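Local structure of FAD-binding oxidoreductase (7PBG) at residues A151-G156 with H382-F387; A286-R291 with A364-N369; Y321-G326 with E373-V378. The protein oxidises 4-ethylphenol by means of an FAD cofactor, a chemistry that includes dehydrogenation towards 4-vinylphenol. All blocks are in the same frame, centred on the assembly; numbering follows the deposited sequence.

Interaction 1 (A151-G156 with H382-F387). With FAD (flavin-adenine dinucleotide), chain C.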
# COMPACT_ATOMS: atom_id res chain seq x y z
N ALA A 151 13.76 -0.04 -12.77
CA ALA A 151 14.88 0.63 -12.08
C ALA A 151 15.96 0.96 -13.11
O ALA A 151 15.78 0.70 -14.36
CB ALA A 151 15.39 -0.30 -10.99
N GLU A 152 17.08 1.52 -12.66
CA GLU A 152 18.12 2.10 -13.54
C GLU A 152 18.83 1.01 -14.32
O GLU A 152 19.25 1.30 -15.45
CB GLU A 152 19.11 2.95 -12.74
CG GLU A 152 18.52 4.32 -12.45
CD GLU A 152 19.44 5.50 -12.27
OE1 GLU A 152 20.63 5.46 -12.69
OE2 GLU A 152 18.94 6.51 -11.77
N LEU A 153 18.93 -0.21 -13.79
CA LEU A 153 19.70 -1.26 -14.48
C LEU A 153 18.77 -2.38 -14.96
O LEU A 153 18.01 -2.93 -14.15
CB LEU A 153 20.78 -1.74 -13.51
CG LEU A 153 21.76 -0.66 -13.09
CD1 LEU A 153 22.66 -1.16 -11.95
CD2 LEU A 153 22.59 -0.23 -14.26
N ASP A 154 18.88 -2.80 -16.22
CA ASP A 154 17.86 -3.68 -16.83
C ASP A 154 17.97 -5.14 -16.37
O ASP A 154 17.05 -5.92 -16.65
CB ASP A 154 17.83 -3.59 -18.35
CG ASP A 154 19.03 -4.16 -19.08
OD1 ASP A 154 19.63 -5.11 -18.59
OD2 ASP A 154 19.21 -3.75 -20.21
N TRP A 155 19.03 -5.49 -15.65
CA TRP A 155 19.24 -6.83 -15.05
C TRP A 155 18.55 -6.94 -13.69
O TRP A 155 18.59 -8.07 -13.12
CB TRP A 155 20.75 -7.12 -14.89
CG TRP A 155 21.56 -6.16 -14.09
CD1 TRP A 155 21.38 -5.73 -12.80
CD2 TRP A 155 22.80 -5.54 -14.53
NE1 TRP A 155 22.42 -4.93 -12.40
CE2 TRP A 155 23.27 -4.75 -13.46
CE3 TRP A 155 23.53 -5.55 -15.73
CZ2 TRP A 155 24.45 -4.01 -13.54
CZ3 TRP A 155 24.68 -4.79 -15.82
CH2 TRP A 155 25.15 -4.06 -14.73
N GLY A 156 18.00 -5.86 -13.15
CA GLY A 156 17.22 -5.91 -11.90
C GLY A 156 16.05 -6.87 -12.04
O GLY A 156 15.45 -6.95 -13.12
N HIS A 382 22.44 2.03 -19.05
CA HIS A 382 23.25 3.24 -19.25
C HIS A 382 24.02 3.60 -17.97
O HIS A 382 25.21 3.86 -18.12
CB HIS A 382 22.35 4.37 -19.76
CG HIS A 382 23.13 5.53 -20.27
ND1 HIS A 382 23.30 6.70 -19.53
CD2 HIS A 382 23.82 5.67 -21.42
CE1 HIS A 382 24.05 7.54 -20.24
NE2 HIS A 382 24.41 6.91 -21.39
N SER A 383 23.39 3.58 -16.78
CA SER A 383 24.01 3.96 -15.49
C SER A 383 25.08 2.96 -15.04
O SER A 383 25.81 3.32 -14.12
CB SER A 383 22.99 4.16 -14.37
OG SER A 383 21.95 4.98 -14.84
N ALA A 384 25.22 1.80 -15.70
CA ALA A 384 26.31 0.82 -15.45
C ALA A 384 27.67 1.45 -15.80
O ALA A 384 28.70 1.07 -15.23
CB ALA A 384 26.07 -0.46 -16.21
N ALA A 385 27.71 2.49 -16.61
CA ALA A 385 28.96 3.23 -16.90
C ALA A 385 29.61 3.81 -15.63
O ALA A 385 30.84 4.02 -15.62
CB ALA A 385 28.59 4.32 -17.88
N VAL A 386 28.84 4.05 -14.55
CA VAL A 386 29.44 4.63 -13.34
C VAL A 386 30.49 3.65 -12.78
O VAL A 386 31.41 4.11 -12.11
CB VAL A 386 28.42 5.04 -12.26
CG1 VAL A 386 27.40 5.98 -12.84
CG2 VAL A 386 27.76 3.86 -11.57
N PHE A 387 30.37 2.34 -13.06
CA PHE A 387 31.33 1.29 -12.60
C PHE A 387 32.71 1.49 -13.25
O PHE A 387 33.70 0.90 -12.80
CB PHE A 387 30.82 -0.14 -12.87
CG PHE A 387 29.45 -0.44 -12.34
CD1 PHE A 387 29.03 0.14 -11.16
CD2 PHE A 387 28.57 -1.27 -13.01
CE1 PHE A 387 27.75 -0.07 -10.68
CE2 PHE A 387 27.32 -1.55 -12.49
CZ PHE A 387 26.91 -0.93 -11.33
PA FAD C . 17.59 -9.31 -5.47
O1A FAD C . 19.04 -9.15 -5.15
O2A FAD C . 17.13 -10.59 -6.14
O5B FAD C . 16.78 -9.16 -4.14
C5B FAD C . 17.06 -8.13 -3.20
C4B FAD C . 16.66 -8.64 -1.83
O4B FAD C . 15.22 -8.86 -1.77
C3B FAD C . 17.26 -9.98 -1.41
O3B FAD C . 18.58 -9.82 -0.88
C2B FAD C . 16.21 -10.52 -0.42
O2B FAD C . 16.40 -9.92 0.84
C1B FAD C . 14.91 -10.06 -1.09
N9A FAD C . 14.37 -11.00 -2.04
C8A FAD C . 14.50 -10.93 -3.39
N7A FAD C . 13.88 -11.90 -3.99
C5A FAD C . 13.35 -12.68 -2.99
C6A FAD C . 12.54 -13.81 -3.00
N6A FAD C . 12.19 -14.45 -4.13
N1A FAD C . 12.17 -14.32 -1.81
C2A FAD C . 12.54 -13.67 -0.67
N3A FAD C . 13.27 -12.57 -0.54
C4A FAD C . 13.65 -12.12 -1.76
N1 FAD C . 17.52 0.35 -6.99
C2 FAD C . 16.32 0.85 -7.20
O2 FAD C . 15.31 0.39 -6.60
N3 FAD C . 16.10 1.81 -8.12
C4 FAD C . 17.11 2.39 -8.83
O4 FAD C . 16.85 3.22 -9.72
C4X FAD C . 18.40 1.93 -8.61
N5 FAD C . 19.37 2.50 -9.28
C5X FAD C . 20.64 2.02 -9.05
C6 FAD C . 21.69 2.60 -9.77
C7 FAD C . 22.99 2.14 -9.65
C7M FAD C . 24.09 2.78 -10.46
C8 FAD C . 23.24 1.06 -8.78
C8M FAD C . 24.64 0.53 -8.61
C9 FAD C . 22.22 0.51 -8.03
C9A FAD C . 20.89 0.95 -8.16
N10 FAD C . 19.82 0.38 -7.47
C10 FAD C . 18.54 0.85 -7.69
C1' FAD C . 20.00 -0.80 -6.58
C2' FAD C . 19.86 -2.14 -7.31
O2' FAD C . 20.56 -2.12 -8.60
C3' FAD C . 18.41 -2.56 -7.64
O3' FAD C . 17.57 -2.30 -6.54
C4' FAD C . 18.22 -4.02 -8.06
O4' FAD C . 17.02 -4.16 -8.84
C5' FAD C . 18.16 -4.93 -6.87
O5' FAD C . 18.69 -6.24 -7.16
P FAD C . 17.74 -7.42 -7.66
O1P FAD C . 18.59 -8.45 -8.34
O2P FAD C . 16.64 -6.78 -8.45
O3P FAD C . 17.13 -8.03 -6.32
O HOH W 1 20.41 3.33 -16.58
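Glu152 has CG anti to its carbonyl carbon (chi1 -79°) and an extended chain that carries OE1 across to Ser383; Ser383 OG, anti to its own carbonyl carbon (chi1 -48°), is turned to meet it. Ser383 OG donates to Glu152 OE1 over 2.6 Å, arriving on the anti side and 33° out of the carboxylate plane. The second oxygen, OE2, has a salt bridge to Arg371; with both oxygens engaged, rotation of the carboxylate is restrained. A water makes a second link, between the main chains, accepting from Ser383 N and donating to Glu152 O.

Leu153 forks beyond CG: CD2 sits 3.6 Å from Ala384 N, and CD1 lies 3.9 Å from C8 of the flavin while also nearing Phe387 CZ. A type I turn from Leu153 to Gly156 brings the indole of Trp155 round, with Leu153 CB over one of its faces. Trp155 and Phe387 pass each other in opposite directions and meet edge against edge, Trp155 CZ2 being 3.9 Å from Phe387 CE2, while Ala384 CB packs against Trp155 CH2.

The contact forms part of the flavin pocket. Ala151 CB lies 3.6 Å from FAD N3, Glu152 N gives FAD O4 a weak hydrogen bond, and the edge of Phe387 meets the C8M methyl, its CE1 3.8 Å from FAD C8M. It joins the loop between strand 146-147 and helix 158-163 to a 3-10 segment leading to strand 393-402; Glu152 also rests on Leu374 of helix 363-375, and Val386 on helix 281-288.

Interaction 2 (A286-R291 with A364-N369); sequences ACVSKR and ASELLN
Cys287 makes the first touch on Leu367: its CB lies 3.8 Å from Leu367 CD2, a plain apolar contact of methylene and methyl in which the sulfur takes no part. The carbonyl of Cys287 is joined to the other segment through solvent, since one water donates both to Cys287 O, at 2.5 Å, and to Glu366 OE2, at 3.2 Å.

Val288 follows and does most of the packing. Its CG1, anti to the carbonyl carbon (chi1 -69°), projects into the angle between two side chains of the facing helix. On one side it meets Leu367, 3.7 Å from Leu367 CD2 and in similar contact with CG. On the other it lies over the face of the Glu366 carboxylate, with CG1 3.7 Å from Glu366 OE2 and almost as close to CD and OE1. Glu366 reaches this place as an extended chain, its CG anti to the backbone N (chi1 -175°), and runs past Val288 in the opposite direction. Val288 O receives a second water at 2.9 Å, which has only a weak bond to Glu366 OE1. The acid thus spans two successive carbonyls through water, while its OE2 also has a probable direct hydrogen bond to His382 NE2.

Beyond Val288 the chain leaves the partner helix. Ser289 OG bonds back to Ala285 O, and Arg291 forms a salt bridge with Asp426. The contact joins the weakly bonded C-terminal part of helix 281-288 to the first half of helix 363-375, which lies on the large antiparallel sheet: Leu367 and Leu368 rest on Tyr321 of strand 318-326, and Ala364 and Leu368 on strand 241-249.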
# COMPACT_ATOMS: atom_id res chain seq x y z
N ALA A 286 29.42 10.77 -14.75
CA ALA A 286 29.89 9.38 -14.53
C ALA A 286 29.14 8.38 -15.43
O ALA A 286 29.65 7.27 -15.64
CB ALA A 286 29.79 9.07 -13.08
N CYS A 287 28.00 8.78 -16.03
CA CYS A 287 27.25 7.94 -16.97
C CYS A 287 27.79 8.01 -18.39
O CYS A 287 27.41 7.13 -19.19
CB CYS A 287 25.76 8.26 -16.92
SG CYS A 287 25.05 7.83 -15.31
N VAL A 288 28.59 9.01 -18.72
CA VAL A 288 29.02 9.28 -20.12
C VAL A 288 30.51 9.57 -20.20
O VAL A 288 30.98 9.87 -21.29
CB VAL A 288 28.29 10.47 -20.74
CG1 VAL A 288 26.83 10.13 -20.98
CG2 VAL A 288 28.49 11.73 -19.92
N SER A 289 31.23 9.38 -19.11
CA SER A 289 32.68 9.68 -19.10
C SER A 289 33.34 9.03 -17.90
O SER A 289 32.64 8.65 -16.96
CB SER A 289 32.89 11.15 -19.10
OG SER A 289 32.51 11.73 -17.84
N LYS A 290 34.67 9.06 -17.89
CA LYS A 290 35.51 8.56 -16.77
C LYS A 290 36.13 9.76 -16.05
O LYS A 290 36.24 10.85 -16.62
CB LYS A 290 36.63 7.67 -17.30
CG LYS A 290 36.15 6.40 -17.96
CD LYS A 290 37.30 5.43 -18.25
CE LYS A 290 36.78 4.08 -18.69
NZ LYS A 290 35.88 4.22 -19.86
N ARG A 291 36.45 9.56 -14.79
CA ARG A 291 36.91 10.63 -13.89
C ARG A 291 38.09 11.38 -14.49
O ARG A 291 38.14 12.60 -14.39
CB ARG A 291 37.40 10.00 -12.59
CG ARG A 291 37.47 10.99 -11.44
CD ARG A 291 37.94 10.29 -10.20
NE ARG A 291 37.75 11.09 -8.97
CZ ARG A 291 38.64 11.91 -8.43
NH1 ARG A 291 39.83 12.10 -8.97
NH2 ARG A 291 38.31 12.56 -7.31
N ALA A 364 25.04 15.27 -23.72
CA ALA A 364 23.81 15.76 -23.05
C ALA A 364 22.62 14.98 -23.63
O ALA A 364 21.67 14.58 -22.91
CB ALA A 364 23.60 17.25 -23.24
N SER A 365 22.61 14.79 -24.95
CA SER A 365 21.48 14.11 -25.62
C SER A 365 21.43 12.63 -25.22
O SER A 365 20.34 12.08 -25.09
CB SER A 365 21.48 14.31 -27.10
OG SER A 365 22.38 13.41 -27.73
N GLU A 366 22.57 12.04 -24.93
CA GLU A 366 22.66 10.63 -24.52
C GLU A 366 22.08 10.52 -23.12
O GLU A 366 21.33 9.54 -22.83
CB GLU A 366 24.13 10.22 -24.59
CG GLU A 366 24.39 8.75 -24.32
CD GLU A 366 25.87 8.43 -24.15
OE1 GLU A 366 26.71 9.24 -24.72
OE2 GLU A 366 26.20 7.41 -23.40
N LEU A 367 22.42 11.48 -22.28
CA LEU A 367 21.92 11.47 -20.88
C LEU A 367 20.42 11.64 -20.86
O LEU A 367 19.72 10.84 -20.19
CB LEU A 367 22.62 12.58 -20.12
CG LEU A 367 24.07 12.30 -19.77
CD1 LEU A 367 24.75 13.59 -19.33
CD2 LEU A 367 24.19 11.22 -18.70
N LEU A 368 19.88 12.55 -21.66
CA LEU A 368 18.42 12.72 -21.67
C LEU A 368 17.80 11.46 -22.25
O LEU A 368 16.71 11.05 -21.83
CB LEU A 368 18.07 13.99 -22.47
CG LEU A 368 16.59 14.20 -22.72
CD1 LEU A 368 15.78 14.27 -21.43
CD2 LEU A 368 16.40 15.47 -23.51
N ASN A 369 18.38 10.92 -23.33
CA ASN A 369 17.81 9.74 -23.97
C ASN A 369 17.73 8.56 -22.98
O ASN A 369 16.73 7.89 -23.00
CB ASN A 369 18.59 9.37 -25.23
CG ASN A 369 17.95 8.19 -25.94
OD1 ASN A 369 16.83 8.30 -26.46
ND2 ASN A 369 18.56 7.02 -25.83
O HOH W 2 27.97 5.88 -21.24
O HOH W 3 29.99 8.89 -23.79

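Interaction 3 (Y321-G326 with E373-V378); sequences YGTCYG and ELNTGV
Asn375 is gripped by the strand through both its side chain and its carbonyl. With CG anti to the carbonyl carbon (chi1 -60°) its amide is turned toward Thr323, and Asn375 ND2 donates to Thr323 OG1 over 2.8 Å with an N-H...O angle of 155°, the hydroxyl lying in the amide plane. The same nitrogen gives a second bond, 3.0 Å from ND2 to a water that in turn donates to Tyr321 O, and these two acceptors fix how the amide is turned. From farther along the strand, Tyr325 OH donates to Asn375 O at 2.6 Å; the C=O...O angle is 135° and the donor is tilted somewhat from the carbonyl plane. The carbonyl oxygen lies at the edge of the phenol ring, while Thr323 CG2 lies 3.6 Å above the plane of the Tyr325 ring on one face, toward its rim.

That carbonyl belongs to the last turn of helix 363-375, which closes in a Schellman motif. Gly377, with positive phi, is the C-prime residue: Val378 N bonds to Glu373 O at 2.8 Å and Gly377 N to Leu374 O at 3.2 Å. Thr376 N also reaches Glu373 O, from the opposite face to Val378 N. A phenylalanine in place of Tyr325 would probably leave the Asn375 carbonyl without its phenolic donor and the helix end less firmly tied to the strand.

Farther out, Thr323 OG1 is hydrogen-bonded to Ser244 OG of the adjacent strand 241-249, and Tyr325 packs on Met242 of that strand. Asn375 also touches Tyr169, whose hydroxyl is hydrogen-bonded to FAD.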
# COMPACT_ATOMS: atom_id res chain seq x y z
N TYR A 321 15.47 15.81 -14.59
CA TYR A 321 14.87 15.00 -15.66
C TYR A 321 13.45 14.61 -15.26
O TYR A 321 13.24 14.13 -14.14
CB TYR A 321 15.69 13.74 -15.91
CG TYR A 321 17.07 14.01 -16.46
CD1 TYR A 321 17.25 14.32 -17.81
CD2 TYR A 321 18.19 13.94 -15.66
CE1 TYR A 321 18.51 14.54 -18.32
CE2 TYR A 321 19.44 14.22 -16.15
CZ TYR A 321 19.61 14.48 -17.49
OH TYR A 321 20.87 14.71 -17.94
N GLY A 322 12.52 14.76 -16.19
CA GLY A 322 11.13 14.35 -16.05
C GLY A 322 10.51 13.93 -17.38
O GLY A 322 11.14 14.07 -18.44
N THR A 323 9.26 13.49 -17.30
CA THR A 323 8.46 13.04 -18.45
C THR A 323 6.99 13.36 -18.22
O THR A 323 6.48 13.30 -17.09
CB THR A 323 8.71 11.56 -18.74
OG1 THR A 323 10.10 11.32 -18.88
CG2 THR A 323 7.94 11.08 -19.95
N CYS A 324 6.33 13.79 -19.28
CA CYS A 324 4.88 14.02 -19.35
C CYS A 324 4.26 12.92 -20.22
O CYS A 324 4.90 12.40 -21.21
CB CYS A 324 4.62 15.41 -19.92
SG CYS A 324 4.99 16.69 -18.70
N TYR A 325 3.07 12.54 -19.83
CA TYR A 325 2.34 11.36 -20.39
C TYR A 325 0.94 11.79 -20.78
O TYR A 325 0.25 12.42 -19.96
CB TYR A 325 2.21 10.24 -19.35
CG TYR A 325 3.53 9.84 -18.74
CD1 TYR A 325 4.21 8.72 -19.19
CD2 TYR A 325 4.13 10.60 -17.75
CE1 TYR A 325 5.42 8.33 -18.64
CE2 TYR A 325 5.36 10.24 -17.23
CZ TYR A 325 6.00 9.08 -17.64
OH TYR A 325 7.23 8.74 -17.10
N GLY A 326 0.49 11.38 -21.97
CA GLY A 326 -0.93 11.50 -22.32
C GLY A 326 -1.08 11.91 -23.77
O GLY A 326 -0.12 11.88 -24.51
N GLU A 373 14.20 6.85 -21.90
CA GLU A 373 13.98 5.40 -22.00
C GLU A 373 13.38 4.89 -20.68
O GLU A 373 12.26 4.28 -20.70
CB GLU A 373 15.26 4.70 -22.39
CG GLU A 373 15.50 4.72 -23.87
CD GLU A 373 16.76 4.00 -24.30
OE1 GLU A 373 17.56 3.61 -23.40
OE2 GLU A 373 16.99 3.92 -25.53
N LEU A 374 14.06 5.16 -19.56
CA LEU A 374 13.57 4.60 -18.27
C LEU A 374 12.15 5.11 -18.02
O LEU A 374 11.32 4.34 -17.53
CB LEU A 374 14.48 5.00 -17.11
CG LEU A 374 15.89 4.44 -17.19
CD1 LEU A 374 16.68 4.88 -16.00
CD2 LEU A 374 15.94 2.92 -17.31
N ASN A 375 11.91 6.39 -18.29
CA ASN A 375 10.64 7.07 -17.94
C ASN A 375 9.51 6.61 -18.86
O ASN A 375 8.35 6.89 -18.54
CB ASN A 375 10.71 8.60 -17.95
CG ASN A 375 11.73 9.10 -16.97
OD1 ASN A 375 12.32 8.29 -16.22
ND2 ASN A 375 11.90 10.41 -16.97
N THR A 376 9.86 6.00 -19.99
CA THR A 376 8.84 5.50 -20.94
C THR A 376 8.77 3.97 -20.92
O THR A 376 8.15 3.40 -21.82
CB THR A 376 9.07 6.03 -22.36
OG1 THR A 376 10.34 5.63 -22.87
CG2 THR A 376 8.91 7.54 -22.44
N GLY A 377 9.41 3.33 -19.94
CA GLY A 377 9.29 1.90 -19.72
C GLY A 377 10.27 1.08 -20.53
O GLY A 377 10.09 -0.13 -20.58
N VAL A 378 11.30 1.70 -21.09
CA VAL A 378 12.34 1.00 -21.89
C VAL A 378 13.55 0.85 -21.02
O VAL A 378 14.22 1.83 -20.69
CB VAL A 378 12.71 1.77 -23.15
CG1 VAL A 378 13.77 1.02 -23.95
CG2 VAL A 378 11.49 2.03 -23.98
O HOH W 4 12.91 11.38 -14.28

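How the interactions relate
Helix 363-375 is common to interactions 2 and 3: its first half packs on helix 281-288 and its C-terminal end on strand 318-326. Interaction 3 is buried and held by two direct hydrogen bonds plus one water bridge; interaction 2, partly buried, has water bridges and methyl contacts without a direct polar bond between its segments. Interaction 1 is also partly buried but lies nearer the chain centre, adding flavin contacts and ring edges to its single direct hydrogen bond. It meets interaction 2 at the probable His382–Glu366 hydrogen bond and interaction 3 where Leu374 packs on Ala151 and Glu152. Along the chain, both other contacts are nested within the loop it closes.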